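Local coordinates for protein ribonucleoside-diphosphate reductase small chain 2 (Saccharomyces cerevisiae, PDB 1JK0) that pairs with the other small chain of ribonucleotide reductase, is required for its folding and for assembly with the large subunits, and so supports deoxyribonucleotide synthesis, at residues 21-27 with 230-236; 54-58 with 215-219; 101-105 with 117-121; 243-248 with 291-295. All blocks are in the same frame, centred on the assembly; numbering follows the deposited sequence.

Contact 1. Residues 21-27 with 230-236; sequences AEKDEIL and LFAHLRT
Glu25 reaches across to the backbone of Arg235 and Thr236, and its side chain can be traced atom by atom. CB and CG act as a spacer: CG stands beside the backbone N (chi1 -61°), and a bend at chi2 turns the chain toward 230-236. CD then lies 3.5 Å from Arg235 N. From there the two oxygens divide the work. OE1 takes Arg235 N-H with its syn lone pair, the N to OE1 distance being 2.9 Å and the bond fairly straight (164°). OE2 accepts twice, from Thr236 OG1 nearly along the C-O axis and from Thr236 N at 3.0 Å, where the bond is more bent (135°). A water adds a further link, donating to both OE2 and Thr236 O. The carboxylate thus grips the turn that leaves helix 207-232, tying the connection between helices 13-21 and 43-54 to the end of a long helix of this ferritin-clan fold. A glutamine in place of Glu25 has a single acceptor oxygen and would probably leave the N-H of Arg235 or of Thr236 without its mate. Beside this polar patch, Ile26 CG2 sits over one face of the Arg235 guanidinium, 3.1 Å above its plane and toward the rim. Leu27 CD2 meets Leu234 CD1 at 3.7 Å, the two leucines crossing at about a right angle.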
loop_
_atom_site.group_PDB
_atom_site.type_symbol
_atom_site.label_atom_id
_atom_site.label_comp_id
_atom_site.label_asym_id
_atom_site.label_seq_id
_atom_site.Cartn_x
_atom_site.Cartn_y
_atom_site.Cartn_z
ATOM N N ALA B 21 -5.279 30.089 -6.850
ATOM C CA ALA B 21 -4.907 29.501 -8.124
ATOM C C ALA B 21 -4.687 27.992 -8.022
ATOM O O ALA B 21 -4.939 27.263 -8.977
ATOM C CB ALA B 21 -3.650 30.181 -8.667
ATOM N N GLU B 22 -4.222 27.510 -6.876
ATOM C CA GLU B 22 -3.994 26.080 -6.737
ATOM C C GLU B 22 -5.196 25.243 -7.169
ATOM O O GLU B 22 -5.129 24.021 -7.166
ATOM C CB GLU B 22 -3.624 25.728 -5.297
ATOM C CG GLU B 22 -2.330 26.336 -4.828
ATOM C CD GLU B 22 -1.814 25.682 -3.563
ATOM O OE1 GLU B 22 -2.614 25.440 -2.633
ATOM O OE2 GLU B 22 -0.598 25.416 -3.497
ATOM N N LYS B 23 -6.292 25.887 -7.546
ATOM C CA LYS B 23 -7.473 25.142 -7.962
ATOM C C LYS B 23 -7.403 24.761 -9.436
ATOM O O LYS B 23 -7.997 23.771 -9.855
ATOM C CB LYS B 23 -8.731 25.963 -7.695
ATOM C CG LYS B 23 -9.924 25.139 -7.252
ATOM C CD LYS B 23 -10.929 26.029 -6.522
ATOM C CE LYS B 23 -12.136 25.250 -6.017
ATOM N NZ LYS B 23 -13.050 26.120 -5.222
ATOM N N ASP B 24 -6.679 25.549 -10.221
ATOM C CA ASP B 24 -6.544 25.260 -11.642
ATOM C C ASP B 24 -5.478 24.201 -11.850
ATOM O O ASP B 24 -5.318 23.704 -12.963
ATOM C CB ASP B 24 -6.147 26.510 -12.446
ATOM C CG ASP B 24 -6.971 27.726 -12.082
ATOM O OD1 ASP B 24 -8.164 27.549 -11.747
ATOM O OD2 ASP B 24 -6.430 28.856 -12.147
ATOM N N GLU B 25 -4.734 23.865 -10.797
ATOM C CA GLU B 25 -3.688 22.850 -10.921
ATOM C C GLU B 25 -4.323 21.473 -11.139
ATOM O O GLU B 25 -4.916 20.887 -10.231
ATOM C CB GLU B 25 -2.798 22.815 -9.673
ATOM C CG GLU B 25 -2.036 24.107 -9.353
ATOM C CD GLU B 25 -1.051 24.552 -10.442
ATOM O OE1 GLU B 25 -0.519 23.701 -11.187
ATOM O OE2 GLU B 25 -0.794 25.772 -10.534
ATOM N N ILE B 26 -4.197 20.978 -12.366
ATOM C CA ILE B 26 -4.735 19.683 -12.767
ATOM C C ILE B 26 -4.115 18.584 -11.914
ATOM O O ILE B 26 -4.704 17.528 -11.705
ATOM C CB ILE B 26 -4.408 19.404 -14.252
ATOM C CG1 ILE B 26 -2.901 19.203 -14.420
ATOM C CG2 ILE B 26 -4.837 20.577 -15.112
ATOM C CD1 ILE B 26 -2.475 18.865 -15.827
ATOM N N LEU B 27 -2.913 18.861 -11.427
ATOM C CA LEU B 27 -2.147 17.945 -10.596
ATOM C C LEU B 27 -2.865 17.710 -9.275
ATOM O O LEU B 27 -3.047 16.578 -8.849
ATOM C CB LEU B 27 -0.766 18.554 -10.342
ATOM C CG LEU B 27 0.462 17.649 -10.334
ATOM C CD1 LEU B 27 0.541 16.880 -11.628
ATOM C CD2 LEU B 27 1.700 18.489 -10.140
ATOM N N LEU B 230 7.294 17.111 -9.944
ATOM C CA LEU B 230 5.936 17.575 -9.693
ATOM C C LEU B 230 5.955 19.088 -9.807
ATOM O O LEU B 230 5.248 19.674 -10.633
ATOM C CB LEU B 230 5.463 17.158 -8.301
ATOM C CG LEU B 230 5.284 15.646 -8.154
ATOM C CD1 LEU B 230 4.797 15.326 -6.761
ATOM C CD2 LEU B 230 4.297 15.143 -9.200
ATOM N N PHE B 231 6.788 19.714 -8.984
ATOM C CA PHE B 231 6.920 21.159 -8.999
ATOM C C PHE B 231 6.940 21.658 -10.448
ATOM O O PHE B 231 6.137 22.506 -10.839
ATOM C CB PHE B 231 8.216 21.577 -8.304
ATOM C CG PHE B 231 8.357 23.063 -8.139
ATOM C CD1 PHE B 231 7.705 23.726 -7.102
ATOM C CD2 PHE B 231 9.114 23.802 -9.039
ATOM C CE1 PHE B 231 7.808 25.101 -6.963
ATOM C CE2 PHE B 231 9.224 25.178 -8.913
ATOM C CZ PHE B 231 8.571 25.832 -7.875
ATOM N N ALA B 232 7.853 21.112 -11.242
ATOM C CA ALA B 232 7.980 21.507 -12.636
ATOM C C ALA B 232 6.647 21.559 -13.361
ATOM O O ALA B 232 6.435 22.406 -14.219
ATOM C CB ALA B 232 8.912 20.563 -13.352
ATOM N N HIS B 233 5.735 20.664 -13.018
ATOM C CA HIS B 233 4.446 20.649 -13.690
ATOM C C HIS B 233 3.405 21.572 -13.079
ATOM O O HIS B 233 2.239 21.543 -13.455
ATOM C CB HIS B 233 3.927 19.213 -13.764
ATOM C CG HIS B 233 4.799 18.317 -14.583
ATOM N ND1 HIS B 233 5.896 18.788 -15.273
ATOM C CD2 HIS B 233 4.752 16.985 -14.816
ATOM C CE1 HIS B 233 6.489 17.786 -15.894
ATOM N NE2 HIS B 233 5.814 16.680 -15.633
ATOM N N LEU B 234 3.831 22.404 -12.142
ATOM C CA LEU B 234 2.924 23.336 -11.500
ATOM C C LEU B 234 2.809 24.584 -12.367
ATOM O O LEU B 234 3.820 25.171 -12.756
ATOM C CB LEU B 234 3.454 23.688 -10.115
ATOM C CG LEU B 234 2.568 23.359 -8.912
ATOM C CD1 LEU B 234 1.803 22.054 -9.108
ATOM C CD2 LEU B 234 3.459 23.298 -7.693
ATOM N N ARG B 235 1.574 24.977 -12.669
ATOM C CA ARG B 235 1.294 26.140 -13.508
ATOM C C ARG B 235 1.620 27.479 -12.852
ATOM O O ARG B 235 1.983 28.450 -13.524
ATOM C CB ARG B 235 -0.172 26.136 -13.887
ATOM C CG ARG B 235 -0.549 25.016 -14.796
ATOM C CD ARG B 235 -2.043 24.917 -14.825
ATOM N NE ARG B 235 -2.516 23.973 -15.817
ATOM C CZ ARG B 235 -3.795 23.833 -16.120
ATOM N NH1 ARG B 235 -4.699 24.577 -15.495
ATOM N NH2 ARG B 235 -4.168 22.973 -17.054
ATOM N N THR B 236 1.470 27.510 -11.534
ATOM C CA THR B 236 1.716 28.693 -10.727
ATOM C C THR B 236 2.880 28.390 -9.783
ATOM O O THR B 236 2.708 27.682 -8.788
ATOM C CB THR B 236 0.473 29.020 -9.874
ATOM O OG1 THR B 236 -0.706 28.757 -10.639
ATOM C CG2 THR B 236 0.477 30.470 -9.445
HETATM O O HOH W 1 0.007 26.696 -7.912
#

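Contact 2. Residues 54-58 with 215-219; sequences ASFWT and NICRD
Ser55 faces Asp219 and Trp57 faces Asn215, with CA-CA distances of 8.4 Å for Ser55 to Asp219 and 8.5 Å for Trp57 to Asn215, so the non-helical 54-58 passes helix 207-232 obliquely, in the opposite sense, over about one turn. Side chains bridge the gap. Trp57 carries most of it: its CG lies between the backbone N and the carbonyl carbon (chi1 56°), which turns the indole onto the helix. NE1 donates to Asp219 OD2 at 2.8 Å, almost straight (173°) and in the ring plane, meeting the syn lone pair of the carboxylate. Tyr127 of helix 111-138 also bonds to this OD2 through its OH, and its ring meets the indole. In iron-binding small subunits of this family an equivalent tryptophan-aspartate pair continues to an iron-ligand histidine on the radical-transfer route; here the chain of bonds leads to a tyrosine, which probably occupies that histidine's position. Over one indole face lies Asn215, its ND2 3.5 Å above the ring centre and the amide turned 45° from the ring. Ile216 CG1 touches the ring edge, 3.9 Å from Trp57 CZ2, and its side chain also packs on Tyr131, the predicted active-site residue. The other oxygen of the aspartate is engaged within the helix: Arg218 NH2 forms a salt bridge with Asp219 OD1 at 2.6 Å, which helps fix the carboxylate. Ser55 CB covers a face of that guanidinium, while Ser55 OG bonds to Val52 O.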
loop_
_atom_site.group_PDB
_atom_site.type_symbol
_atom_site.label_atom_id
_atom_site.label_comp_id
_atom_site.label_asym_id
_atom_site.label_seq_id
_atom_site.Cartn_x
_atom_site.Cartn_y
_atom_site.Cartn_z
ATOM N N ALA B 54 12.014 -0.594 -10.874
ATOM C CA ALA B 54 13.051 -1.470 -11.417
ATOM C C ALA B 54 14.255 -1.633 -10.493
ATOM O O ALA B 54 14.953 -2.645 -10.566
ATOM C CB ALA B 54 13.524 -0.948 -12.762
ATOM N N SER B 55 14.496 -0.652 -9.628
ATOM C CA SER B 55 15.634 -0.699 -8.717
ATOM C C SER B 55 15.339 -1.372 -7.381
ATOM O O SER B 55 16.210 -1.418 -6.503
ATOM C CB SER B 55 16.135 0.716 -8.437
ATOM O OG SER B 55 15.309 1.378 -7.470
ATOM N N PHE B 56 14.122 -1.876 -7.212
ATOM C CA PHE B 56 13.745 -2.536 -5.971
ATOM C C PHE B 56 14.822 -3.500 -5.424
ATOM O O PHE B 56 15.230 -4.450 -6.094
ATOM C CB PHE B 56 12.431 -3.280 -6.184
ATOM C CG PHE B 56 12.028 -4.146 -5.032
ATOM C CD1 PHE B 56 11.603 -3.582 -3.836
ATOM C CD2 PHE B 56 12.092 -5.523 -5.134
ATOM C CE1 PHE B 56 11.245 -4.382 -2.750
ATOM C CE2 PHE B 56 11.738 -6.330 -4.060
ATOM C CZ PHE B 56 11.315 -5.756 -2.861
ATOM N N TRP B 57 15.282 -3.243 -4.204
ATOM C CA TRP B 57 16.282 -4.088 -3.561
ATOM C C TRP B 57 15.863 -4.317 -2.102
ATOM O O TRP B 57 14.971 -3.632 -1.576
ATOM C CB TRP B 57 17.666 -3.432 -3.615
ATOM C CG TRP B 57 17.726 -2.052 -3.013
ATOM C CD1 TRP B 57 17.276 -0.885 -3.574
ATOM C CD2 TRP B 57 18.247 -1.701 -1.720
ATOM N NE1 TRP B 57 17.489 0.165 -2.709
ATOM C CE2 TRP B 57 18.085 -0.306 -1.569
ATOM C CE3 TRP B 57 18.837 -2.434 -0.674
ATOM C CZ2 TRP B 57 18.497 0.375 -0.411
ATOM C CZ3 TRP B 57 19.243 -1.762 0.471
ATOM C CH2 TRP B 57 19.074 -0.367 0.594
ATOM N N THR B 58 16.500 -5.275 -1.445
ATOM C CA THR B 58 16.153 -5.572 -0.064
ATOM C C THR B 58 17.379 -5.704 0.846
ATOM O O THR B 58 18.523 -5.711 0.378
ATOM C CB THR B 58 15.342 -6.862 0.009
ATOM O OG1 THR B 58 16.122 -7.947 -0.516
ATOM C CG2 THR B 58 14.041 -6.715 -0.796
ATOM N N ASN B 215 22.991 2.704 -2.706
ATOM C CA ASN B 215 21.566 2.569 -3.025
ATOM C C ASN B 215 20.638 3.629 -2.453
ATOM O O ASN B 215 19.872 4.263 -3.172
ATOM C CB ASN B 215 21.035 1.219 -2.546
ATOM C CG ASN B 215 21.624 0.067 -3.288
ATOM O OD1 ASN B 215 22.032 0.199 -4.439
ATOM N ND2 ASN B 215 21.651 -1.088 -2.646
ATOM N N ILE B 216 20.676 3.768 -1.137
ATOM C CA ILE B 216 19.832 4.721 -0.445
ATOM C C ILE B 216 20.032 6.099 -1.066
ATOM O O ILE B 216 19.069 6.825 -1.337
ATOM C CB ILE B 216 20.163 4.728 1.080
ATOM C CG1 ILE B 216 19.873 3.338 1.662
ATOM C CG2 ILE B 216 19.342 5.787 1.808
ATOM C CD1 ILE B 216 20.189 3.184 3.137
ATOM N N CYS B 217 21.284 6.437 -1.333
ATOM C CA CYS B 217 21.600 7.722 -1.911
ATOM C C CYS B 217 20.984 7.804 -3.287
ATOM O O CYS B 217 20.452 8.839 -3.668
ATOM C CB CYS B 217 23.113 7.905 -2.003
ATOM S SG CYS B 217 23.629 9.618 -2.137
ATOM N N ARG B 218 21.047 6.717 -4.043
ATOM C CA ARG B 218 20.459 6.736 -5.380
ATOM C C ARG B 218 18.930 6.947 -5.314
ATOM O O ARG B 218 18.373 7.780 -6.038
ATOM C CB ARG B 218 20.769 5.430 -6.118
ATOM C CG ARG B 218 20.323 5.429 -7.580
ATOM C CD ARG B 218 20.059 4.015 -8.063
ATOM N NE ARG B 218 19.190 3.339 -7.111
ATOM C CZ ARG B 218 19.491 2.198 -6.509
ATOM N NH1 ARG B 218 20.640 1.598 -6.773
ATOM N NH2 ARG B 218 18.655 1.678 -5.619
ATOM N N ASP B 219 18.264 6.198 -4.433
ATOM C CA ASP B 219 16.821 6.290 -4.274
ATOM C C ASP B 219 16.408 7.619 -3.661
ATOM O O ASP B 219 15.385 8.208 -4.047
ATOM C CB ASP B 219 16.306 5.156 -3.386
ATOM C CG ASP B 219 16.718 3.787 -3.889
ATOM O OD1 ASP B 219 17.121 3.682 -5.076
ATOM O OD2 ASP B 219 16.625 2.816 -3.102
#

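Contact 3. Residues 101-105 with 117-121; sequences IENFS and YGFQI
Ile101 and Ser105 lie one helical turn apart, and both pack on Tyr117, where two helical segments run antiparallel: their axes come within 10.0 Å at an angle of 176°. No hydrogen bond joins them, so the contact rests on van der Waals packing. Among the apolar contacts, Ile101 CG2, set anti to the backbone N, touches Ile121 CG2 and also reaches Tyr117 CD1 at 3.9 Å. The contacts of the Tyr117 ring form a second group. Its CD2 comes against Ser105, 3.4 Å from Ser105 CB, while Ile101 O lies over one face of the ring. Farther out, the Tyr117 OH approaches Phe104 CB at 3.7 Å. An alanine in place of Tyr117 is likely to open a gap beside Ser105 and Phe104 and to leave Ile101 CG2 with less to pack on. Polar groups against hydrocarbon make up the third kind: Gln120 OE1 sits 3.4 Å from Ile101 CD1 at the end of an extended chain, and Glu102, bent at chi2, crosses Ile121 at about a right angle and brings OE2 to its CD1. Beyond the pair, Phe104 stacks on Phe182, and Tyr117 meets Phe226 edge-to-face, so both helices are tied to their neighbours through aromatic rings. With only three residues between helices 101-107 and 111-138, the arrangement is a helical hairpin within the all-helical, ferritin-like fold of the small chain.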
loop_
_atom_site.group_PDB
_atom_site.type_symbol
_atom_site.label_atom_id
_atom_site.label_comp_id
_atom_site.label_asym_id
_atom_site.label_seq_id
_atom_site.Cartn_x
_atom_site.Cartn_y
_atom_site.Cartn_z
ATOM N N ILE B 101 4.918 11.649 3.863
ATOM C CA ILE B 101 4.879 11.176 2.481
ATOM C C ILE B 101 3.429 10.843 2.137
ATOM O O ILE B 101 3.012 10.940 0.991
ATOM C CB ILE B 101 5.751 9.909 2.303
ATOM C CG1 ILE B 101 7.221 10.257 2.547
ATOM C CG2 ILE B 101 5.589 9.343 0.906
ATOM C CD1 ILE B 101 8.183 9.099 2.356
ATOM N N GLU B 102 2.669 10.448 3.151
ATOM C CA GLU B 102 1.254 10.123 2.996
ATOM C C GLU B 102 0.426 11.367 2.635
ATOM O O GLU B 102 -0.505 11.299 1.831
ATOM C CB GLU B 102 0.700 9.536 4.294
ATOM C CG GLU B 102 0.972 8.067 4.548
ATOM C CD GLU B 102 2.401 7.787 4.928
ATOM O OE1 GLU B 102 3.054 8.682 5.512
ATOM O OE2 GLU B 102 2.866 6.658 4.665
ATOM N N ASN B 103 0.758 12.499 3.245
ATOM C CA ASN B 103 0.028 13.727 2.979
ATOM C C ASN B 103 0.260 14.201 1.571
ATOM O O ASN B 103 -0.675 14.617 0.899
ATOM C CB ASN B 103 0.427 14.837 3.953
ATOM C CG ASN B 103 -0.056 14.576 5.354
ATOM O OD1 ASN B 103 -1.130 13.994 5.554
ATOM N ND2 ASN B 103 0.725 15.015 6.343
ATOM N N PHE B 104 1.510 14.162 1.131
ATOM C CA PHE B 104 1.817 14.579 -0.223
ATOM C C PHE B 104 1.085 13.673 -1.204
ATOM O O PHE B 104 0.504 14.133 -2.192
ATOM C CB PHE B 104 3.318 14.523 -0.486
ATOM C CG PHE B 104 4.075 15.692 0.083
ATOM C CD1 PHE B 104 4.354 15.768 1.449
ATOM C CD2 PHE B 104 4.486 16.730 -0.743
ATOM C CE1 PHE B 104 5.034 16.867 1.982
ATOM C CE2 PHE B 104 5.160 17.823 -0.226
ATOM C CZ PHE B 104 5.437 17.896 1.143
ATOM N N SER B 105 1.093 12.381 -0.906
ATOM C CA SER B 105 0.440 11.389 -1.754
ATOM C C SER B 105 -1.070 11.603 -1.817
ATOM O O SER B 105 -1.708 11.300 -2.823
ATOM C CB SER B 105 0.755 9.982 -1.227
ATOM O OG SER B 105 0.217 8.985 -2.069
ATOM N N TYR B 117 4.580 7.129 -4.768
ATOM C CA TYR B 117 4.613 7.364 -3.328
ATOM C C TYR B 117 4.493 6.093 -2.504
ATOM O O TYR B 117 5.217 5.919 -1.517
ATOM C CB TYR B 117 3.512 8.357 -2.925
ATOM C CG TYR B 117 3.929 9.796 -3.144
ATOM C CD1 TYR B 117 5.235 10.204 -2.842
ATOM C CD2 TYR B 117 3.036 10.743 -3.638
ATOM C CE1 TYR B 117 5.640 11.505 -3.026
ATOM C CE2 TYR B 117 3.439 12.067 -3.822
ATOM C CZ TYR B 117 4.742 12.442 -3.513
ATOM O OH TYR B 117 5.168 13.754 -3.652
ATOM N N GLY B 118 3.581 5.212 -2.902
ATOM C CA GLY B 118 3.411 3.965 -2.188
ATOM C C GLY B 118 4.704 3.165 -2.217
ATOM O O GLY B 118 5.008 2.400 -1.286
ATOM N N PHE B 119 5.476 3.349 -3.286
ATOM C CA PHE B 119 6.727 2.632 -3.446
ATOM C C PHE B 119 7.782 3.238 -2.556
ATOM O O PHE B 119 8.572 2.531 -1.921
ATOM C CB PHE B 119 7.210 2.711 -4.881
ATOM C CG PHE B 119 8.146 1.618 -5.255
ATOM C CD1 PHE B 119 7.660 0.357 -5.543
ATOM C CD2 PHE B 119 9.508 1.833 -5.289
ATOM C CE1 PHE B 119 8.523 -0.686 -5.869
ATOM C CE2 PHE B 119 10.383 0.791 -5.618
ATOM C CZ PHE B 119 9.884 -0.470 -5.905
ATOM N N GLN B 120 7.804 4.561 -2.526
ATOM C CA GLN B 120 8.765 5.267 -1.708
ATOM C C GLN B 120 8.622 4.898 -0.236
ATOM O O GLN B 120 9.597 4.483 0.372
ATOM C CB GLN B 120 8.624 6.771 -1.908
ATOM C CG GLN B 120 9.547 7.579 -1.064
ATOM C CD GLN B 120 9.360 9.043 -1.288
ATOM O OE1 GLN B 120 9.815 9.861 -0.497
ATOM N NE2 GLN B 120 8.690 9.396 -2.378
ATOM N N ILE B 121 7.431 5.014 0.351
ATOM C CA ILE B 121 7.340 4.640 1.764
ATOM C C ILE B 121 7.678 3.169 1.922
ATOM O O ILE B 121 8.229 2.776 2.946
ATOM C CB ILE B 121 5.937 4.873 2.451
ATOM C CG1 ILE B 121 5.066 3.636 2.289
ATOM C CG2 ILE B 121 5.265 6.138 1.928
ATOM C CD1 ILE B 121 3.790 3.663 3.137
#

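Contact 4. Residues 243-248 with 291-295; sequences IEKIIT and NEKYY
The last modelled residues of the chain, a loop after helix 277-288, run alongside helix 240-258, in the same direction, and the approach is nearest where Glu244 meets Tyr294, their CA atoms 7.2 Å apart. Glu244 is extended, with CG anti to its N (chi1 -172°), and this carries the carboxylate to the edge of the Tyr294 ring, where OE2 lies near the ring plane; the carboxylate and ring planes stand 76° apart. Glu292 OE1 is placed close to the same carboxylate, a pairing of acceptors from which, at this resolution, little can be concluded beyond probable mutual repulsion if both are charged. One turn on, Thr248 donates its hydroxyl to Glu244 O at 2.8 Å, with a C=O...donor angle of 169°. That bond holds OG1 where it sits over one face of Tyr294, 4.1 Å above the plane and toward the rim. The hydroxyl of Tyr295 reaches Thr248 CA at 3.6 Å, and Tyr294 CD2 lies over the centre of the Tyr295 ring. At the other end, Asn291 OD1 touches Ile243 CD1 at 3.3 Å, whereas its ND2 is hydrogen-bonded to Pro240 O at the start of the helix. Tyr295 N bonds to Asp283 OD1, so the loop bridges helices 240-258 and 277-288. In this family such a segment leads from the helical body into the flexible carboxy-terminal tail.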
loop_
_atom_site.group_PDB
_atom_site.type_symbol
_atom_site.label_atom_id
_atom_site.label_comp_id
_atom_site.label_asym_id
_atom_site.label_seq_id
_atom_site.Cartn_x
_atom_site.Cartn_y
_atom_site.Cartn_z
ATOM N N ILE B 243 11.820 30.264 -2.524
ATOM C CA ILE B 243 12.512 29.013 -2.781
ATOM C C ILE B 243 13.879 29.089 -2.118
ATOM O O ILE B 243 14.184 28.335 -1.191
ATOM C CB ILE B 243 12.713 28.774 -4.289
ATOM C CG1 ILE B 243 11.354 28.651 -4.975
ATOM C CG2 ILE B 243 13.542 27.511 -4.510
ATOM C CD1 ILE B 243 11.429 28.422 -6.456
ATOM N N GLU B 244 14.702 30.011 -2.602
ATOM C CA GLU B 244 16.029 30.191 -2.042
ATOM C C GLU B 244 15.939 30.424 -0.528
ATOM O O GLU B 244 16.913 30.217 0.194
ATOM C CB GLU B 244 16.731 31.369 -2.716
ATOM C CG GLU B 244 18.189 31.510 -2.329
ATOM C CD GLU B 244 18.895 32.607 -3.101
ATOM O OE1 GLU B 244 18.460 33.774 -3.018
ATOM O OE2 GLU B 244 19.887 32.300 -3.792
ATOM N N LYS B 245 14.769 30.848 -0.049
ATOM C CA LYS B 245 14.579 31.092 1.379
ATOM C C LYS B 245 14.320 29.789 2.134
ATOM O O LYS B 245 14.637 29.678 3.320
ATOM C CB LYS B 245 13.414 32.067 1.625
ATOM C CG LYS B 245 13.722 33.540 1.314
ATOM C CD LYS B 245 12.558 34.479 1.706
ATOM C CE LYS B 245 12.333 34.520 3.223
ATOM N NZ LYS B 245 11.187 35.380 3.645
ATOM N N ILE B 246 13.750 28.805 1.442
ATOM C CA ILE B 246 13.454 27.510 2.050
ATOM C C ILE B 246 14.691 26.614 2.097
ATOM O O ILE B 246 14.946 25.949 3.102
ATOM C CB ILE B 246 12.331 26.792 1.283
ATOM C CG1 ILE B 246 11.086 27.679 1.266
ATOM C CG2 ILE B 246 12.013 25.457 1.941
ATOM C CD1 ILE B 246 9.938 27.121 0.470
ATOM N N ILE B 247 15.460 26.605 1.012
ATOM C CA ILE B 247 16.669 25.792 0.941
ATOM C C ILE B 247 17.728 26.229 1.950
ATOM O O ILE B 247 18.228 25.416 2.734
ATOM C CB ILE B 247 17.299 25.847 -0.462
ATOM C CG1 ILE B 247 16.568 24.885 -1.395
ATOM C CG2 ILE B 247 18.784 25.513 -0.384
ATOM C CD1 ILE B 247 15.147 25.280 -1.684
ATOM N N THR B 248 18.078 27.511 1.909
ATOM C CA THR B 248 19.082 28.065 2.805
ATOM C C THR B 248 18.861 27.560 4.223
ATOM O O THR B 248 19.758 26.956 4.816
ATOM C CB THR B 248 19.044 29.603 2.795
ATOM O OG1 THR B 248 19.411 30.079 1.497
ATOM C CG2 THR B 248 20.020 30.170 3.807
ATOM N N ASN B 291 16.055 28.270 -10.116
ATOM C CA ASN B 291 16.544 29.375 -9.300
ATOM C C ASN B 291 18.025 29.570 -9.570
ATOM O O ASN B 291 18.627 28.856 -10.380
ATOM C CB ASN B 291 16.346 29.075 -7.813
ATOM C CG ASN B 291 15.240 29.906 -7.192
ATOM O OD1 ASN B 291 14.101 29.899 -7.663
ATOM N ND2 ASN B 291 15.570 30.624 -6.118
ATOM N N GLU B 292 18.613 30.534 -8.876
ATOM C CA GLU B 292 20.027 30.831 -9.038
ATOM C C GLU B 292 20.809 30.178 -7.911
ATOM O O GLU B 292 20.324 30.085 -6.783
ATOM C CB GLU B 292 20.257 32.346 -9.012
ATOM C CG GLU B 292 20.061 33.000 -7.636
ATOM C CD GLU B 292 18.601 33.065 -7.195
ATOM O OE1 GLU B 292 18.358 33.456 -6.026
ATOM O OE2 GLU B 292 17.706 32.740 -8.015
ATOM N N LYS B 293 22.020 29.730 -8.222
ATOM C CA LYS B 293 22.867 29.087 -7.232
ATOM C C LYS B 293 23.228 30.096 -6.147
ATOM O O LYS B 293 23.989 31.024 -6.392
ATOM C CB LYS B 293 24.140 28.572 -7.898
ATOM C CG LYS B 293 23.997 28.287 -9.379
ATOM C CD LYS B 293 25.161 27.451 -9.866
ATOM C CE LYS B 293 25.146 26.094 -9.186
ATOM N NZ LYS B 293 23.897 25.333 -9.509
ATOM N N TYR B 294 22.691 29.907 -4.947
ATOM C CA TYR B 294 22.951 30.821 -3.840
ATOM C C TYR B 294 24.384 30.822 -3.298
ATOM O O TYR B 294 24.872 31.851 -2.833
ATOM C CB TYR B 294 21.998 30.529 -2.685
ATOM C CG TYR B 294 22.207 31.455 -1.519
ATOM C CD1 TYR B 294 21.729 32.761 -1.555
ATOM C CD2 TYR B 294 22.905 31.036 -0.386
ATOM C CE1 TYR B 294 21.934 33.630 -0.489
ATOM C CE2 TYR B 294 23.120 31.899 0.687
ATOM C CZ TYR B 294 22.629 33.195 0.630
ATOM O OH TYR B 294 22.820 34.057 1.689
ATOM N N TYR B 295 25.049 29.672 -3.334
ATOM C CA TYR B 295 26.419 29.569 -2.834
ATOM C C TYR B 295 27.427 29.598 -3.985
ATOM O O TYR B 295 28.185 28.615 -4.144
ATOM C CB TYR B 295 26.587 28.278 -2.022
ATOM C CG TYR B 295 25.529 28.090 -0.956
ATOM C CD1 TYR B 295 24.300 27.505 -1.258
ATOM C CD2 TYR B 295 25.749 28.513 0.354
ATOM C CE1 TYR B 295 23.317 27.346 -0.281
ATOM C CE2 TYR B 295 24.774 28.358 1.335
ATOM C CZ TYR B 295 23.563 27.776 1.010
ATOM O OH TYR B 295 22.595 27.641 1.976
#

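In the fold
All four contacts mix buried and exposed residues to some degree, but contact 4 is a surface one, while contacts 1, 2 and 3 are partly buried. Contacts 1 and 2 share helix 207-232, at its C-terminal end and nearer its N-terminus respectively, with centres about 29 Å apart; both rely on a carboxylate, taking backbone N-H groups in contact 1 and an indole N-H in contact 2. Contact 3, enclosed in sequence by both, has no hydrogen bond across and touches each by packing: Tyr117 on Leu230, and Phe119 on Phe56. Contact 4 meets contact 1 through Phe231 and Ile243, but lies across the chain's centre from contact 2, the one contact close to the predicted active-site Tyr131.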